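Local coordinates for protein glutamyl-tRNA(Gln) amidotransferase subunit B, mitochondrial (Saccharomyces cerevisiae, PDB 4N0H) that forms the GatB-type subunit of a mitochondrial amidotransferase and carries a GatB/GatE catalytic domain built around a mixed beta sheet, at residues Ile20-Asn25 and Gly208-Asp213. Residues are numbered along the deposited sequence; the frame is centred on the assembly and turned at random.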
ATOM      1  N   ILE B  20      13.746  16.586  19.982  1.00 40.91           N
ATOM      2  CA  ILE B  20      15.096  16.152  19.644  1.00 37.72           C
ATOM      3  C   ILE B  20      15.124  14.931  18.733  1.00 37.09           C
ATOM      4  O   ILE B  20      14.690  13.843  19.111  1.00 35.41           O
ATOM      5  CB  ILE B  20      15.932  15.858  20.904  1.00 37.73           C
ATOM      6  CG1 ILE B  20      15.965  17.084  21.820  1.00 42.91           C
ATOM      7  CG2 ILE B  20      17.343  15.449  20.512  1.00 29.54           C
ATOM      8  CD1 ILE B  20      16.778  16.888  23.087  1.00 43.23           C
ATOM      9  N   HIS B  21      15.646  15.124  17.527  1.00 35.58           N
ATOM     10  CA  HIS B  21      15.812  14.029  16.589  1.00 32.19           C
ATOM     11  C   HIS B  21      17.214  13.472  16.723  1.00 34.35           C
ATOM     12  O   HIS B  21      18.191  14.218  16.772  1.00 36.36           O
ATOM     13  CB  HIS B  21      15.549  14.489  15.157  1.00 34.61           C
ATOM     14  CG  HIS B  21      14.116  14.826  14.890  1.00 40.98           C
ATOM     15  ND1 HIS B  21      13.529  15.989  15.335  1.00 46.62           N
ATOM     16  CD2 HIS B  21      13.151  14.145  14.229  1.00 44.36           C
ATOM     17  CE1 HIS B  21      12.264  16.015  14.957  1.00 48.62           C
ATOM     18  NE2 HIS B  21      12.009  14.906  14.285  1.00 49.65           N
ATOM     19  N   THR B  22      17.307  12.152  16.791  1.00 33.87           N
ATOM     20  CA  THR B  22      18.580  11.492  17.015  1.00 35.81           C
ATOM     21  C   THR B  22      18.783  10.336  16.039  1.00 31.36           C
ATOM     22  O   THR B  22      17.975   9.411  15.984  1.00 29.68           O
ATOM     23  CB  THR B  22      18.671  10.982  18.466  1.00 43.74           C
ATOM     24  OG1 THR B  22      19.011  12.071  19.335  1.00 49.02           O
ATOM     25  CG2 THR B  22      19.723   9.914  18.589  1.00 45.40           C
ATOM     26  N   GLN B  23      19.861  10.401  15.265  1.00 34.15           N
ATOM     27  CA  GLN B  23      20.215   9.322  14.355  1.00 32.80           C
ATOM     28  C   GLN B  23      20.708   8.121  15.143  1.00 30.26           C
ATOM     29  O   GLN B  23      21.638   8.238  15.937  1.00 35.11           O
ATOM     30  CB  GLN B  23      21.305   9.763  13.374  1.00 33.70           C
ATOM     31  CG  GLN B  23      20.830  10.683  12.268  1.00 38.44           C
ATOM     32  CD  GLN B  23      21.878  10.896  11.187  1.00 45.77           C
ATOM     33  OE1 GLN B  23      23.080  10.913  11.463  1.00 48.92           O
ATOM     34  NE2 GLN B  23      21.425  11.052   9.947  1.00 44.35           N
ATOM     35  N   LEU B  24      20.083   6.969  14.922  1.00 27.83           N
ATOM     36  CA  LEU B  24      20.522   5.732  15.556  1.00 30.28           C
ATOM     37  C   LEU B  24      21.732   5.156  14.829  1.00 33.59           C
ATOM     38  O   LEU B  24      21.824   5.233  13.605  1.00 40.77           O
ATOM     39  CB  LEU B  24      19.387   4.706  15.584  1.00 25.92           C
ATOM     40  CG  LEU B  24      18.136   5.101  16.374  1.00 23.47           C
ATOM     41  CD1 LEU B  24      17.194   3.916  16.506  1.00 22.94           C
ATOM     42  CD2 LEU B  24      18.508   5.653  17.745  1.00 25.24           C
ATOM     43  N   ASN B  25      22.666   4.584  15.580  1.00 32.99           N
ATOM     44  CA  ASN B  25      23.808   3.931  14.954  1.00 34.20           C
ATOM     45  C   ASN B  25      23.633   2.417  14.852  1.00 29.47           C
ATOM     46  O   ASN B  25      24.498   1.643  15.257  1.00 33.93           O
ATOM     47  CB  ASN B  25      25.135   4.312  15.630  1.00 38.70           C
ATOM     48  CG  ASN B  25      25.094   4.169  17.135  1.00 46.85           C
ATOM     49  OD1 ASN B  25      25.728   4.940  17.860  1.00 54.84           O
ATOM     50  ND2 ASN B  25      24.346   3.184  17.620  1.00 43.76           N
ATOM     51  N   GLY B 208      25.010  16.452  12.948  1.00 50.95           N
ATOM     52  CA  GLY B 208      23.597  16.298  12.647  1.00 48.04           C
ATOM     53  C   GLY B 208      23.049  14.980  13.167  1.00 43.91           C
ATOM     54  O   GLY B 208      21.884  14.649  12.950  1.00 42.75           O
ATOM     55  N   ALA B 209      23.895  14.224  13.861  1.00 43.14           N
ATOM     56  CA  ALA B 209      23.470  12.983  14.504  1.00 41.11           C
ATOM     57  C   ALA B 209      22.406  13.261  15.565  1.00 43.69           C
ATOM     58  O   ALA B 209      21.651  12.370  15.952  1.00 43.25           O
ATOM     59  CB  ALA B 209      24.656  12.276  15.123  1.00 39.50           C
ATOM     60  N   MET B 210      22.374  14.503  16.040  1.00 42.54           N
ATOM     61  CA  MET B 210      21.332  14.975  16.943  1.00 38.87           C
ATOM     62  C   MET B 210      20.886  16.363  16.495  1.00 40.20           C
ATOM     63  O   MET B 210      21.710  17.204  16.134  1.00 39.12           O
ATOM     64  CB  MET B 210      21.839  15.002  18.385  1.00 36.45           C
ATOM     65  CG  MET B 210      20.859  15.566  19.399  1.00 36.79           C
ATOM     66  SD  MET B 210      21.445  15.334  21.093  1.00 50.69           S
ATOM     67  CE  MET B 210      20.394  16.469  21.991  1.00 75.76           C
ATOM     68  N   ARG B 211      19.577  16.591  16.491  1.00 38.46           N
ATOM     69  CA  ARG B 211      19.019  17.864  16.046  1.00 41.94           C
ATOM     70  C   ARG B 211      17.961  18.312  17.045  1.00 41.80           C
ATOM     71  O   ARG B 211      17.092  17.528  17.435  1.00 34.75           O
ATOM     72  CB  ARG B 211      18.399  17.726  14.654  1.00 43.30           C
ATOM     73  CG  ARG B 211      19.319  17.087  13.623  1.00 48.84           C
ATOM     74  CD  ARG B 211      18.536  16.448  12.485  1.00 52.48           C
ATOM     75  NE  ARG B 211      19.342  15.467  11.762  1.00 53.21           N
ATOM     76  CZ  ARG B 211      18.847  14.561  10.924  1.00 51.27           C
ATOM     77  NH1 ARG B 211      17.541  14.508  10.700  1.00 50.41           N
ATOM     78  NH2 ARG B 211      19.657  13.703  10.314  1.00 44.21           N
ATOM     79  N   VAL B 212      18.035  19.573  17.459  1.00 40.87           N
ATOM     80  CA  VAL B 212      17.140  20.082  18.490  1.00 43.23           C
ATOM     81  C   VAL B 212      16.242  21.218  18.000  1.00 48.25           C
ATOM     82  O   VAL B 212      16.724  22.293  17.650  1.00 49.78           O
ATOM     83  CB  VAL B 212      17.935  20.576  19.712  1.00 42.20           C
ATOM     84  CG1 VAL B 212      16.990  21.082  20.791  1.00 37.43           C
ATOM     85  CG2 VAL B 212      18.831  19.473  20.242  1.00 42.75           C
ATOM     86  N   ASP B 213      14.938  20.968  17.971  1.00 49.25           N
ATOM     87  CA  ASP B 213      13.960  22.028  17.758  1.00 49.64           C
ATOM     88  C   ASP B 213      13.420  22.476  19.111  1.00 50.58           C
ATOM     89  O   ASP B 213      13.431  21.712  20.074  1.00 50.07           O
ATOM     90  CB  ASP B 213      12.802  21.541  16.885  1.00 53.12           C
ATOM     91  CG  ASP B 213      13.236  21.187  15.477  1.00 59.11           C
ATOM     92  OD1 ASP B 213      14.243  21.754  14.996  1.00 55.81           O
ATOM     93  OD2 ASP B 213      12.559  20.341  14.850  1.00 64.01           O
TER
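His-21 and Arg-211 form an antiparallel hydrogen-bonded pair: His-21 N reaches Arg-211 O at 2.8 Å, and Arg-211 N returns to His-21 O at 2.8 Å. One residue beyond the last bridge, Gln-23 N meets Ala-209 O at 2.7 Å. The N-to-C directions of strand segments 20-23 and 210-213 differ by 171°, nearly antiparallel. CA-H groups of Ile-20, Thr-22 and Met-210 add longer contacts to the same three oxygens.

Apolar packing occupies the face bearing Ile-20, Thr-22, Met-210 and Val-212. Met-210, with CG anti to the backbone N (chi1 176°) and extended beyond it, lies across Ile-20 and brings CE to 3.5 Å from Ile-20 CG2. Val-212 stands alongside, its CG2 4.1 Å from Ile-20 CG1. Helix 181-197 packs on Ile-20 through Phe-187 and Tyr-191 and on Met-210 through Ile-188.

Polar groups gather on the His-21 and Arg-211 face. Arg-211 NE donates to Gly-208 O at 2.9 Å, tying the guanidinium back to the residues just before its strand. Gln-23 NE2 approaches the guanidinium edge, 3.2 Å from Arg-211 NH2, with the two planes 59° apart. Both nitrogens are donors and do not bond each other.

Strand 14-23 sits between strands 210-218 and 168-174 in the mixed sheet. The contact is apolar on the Ile-20 and Met-210 face and polar on the His-21 and Arg-211 face, where the one OD1 of Asp-143 accepts from Gln-23 NE2 and forms a salt bridge with Arg-211 NH2, which probably offsets the arginine charge and makes the close approach of the two donors tolerable.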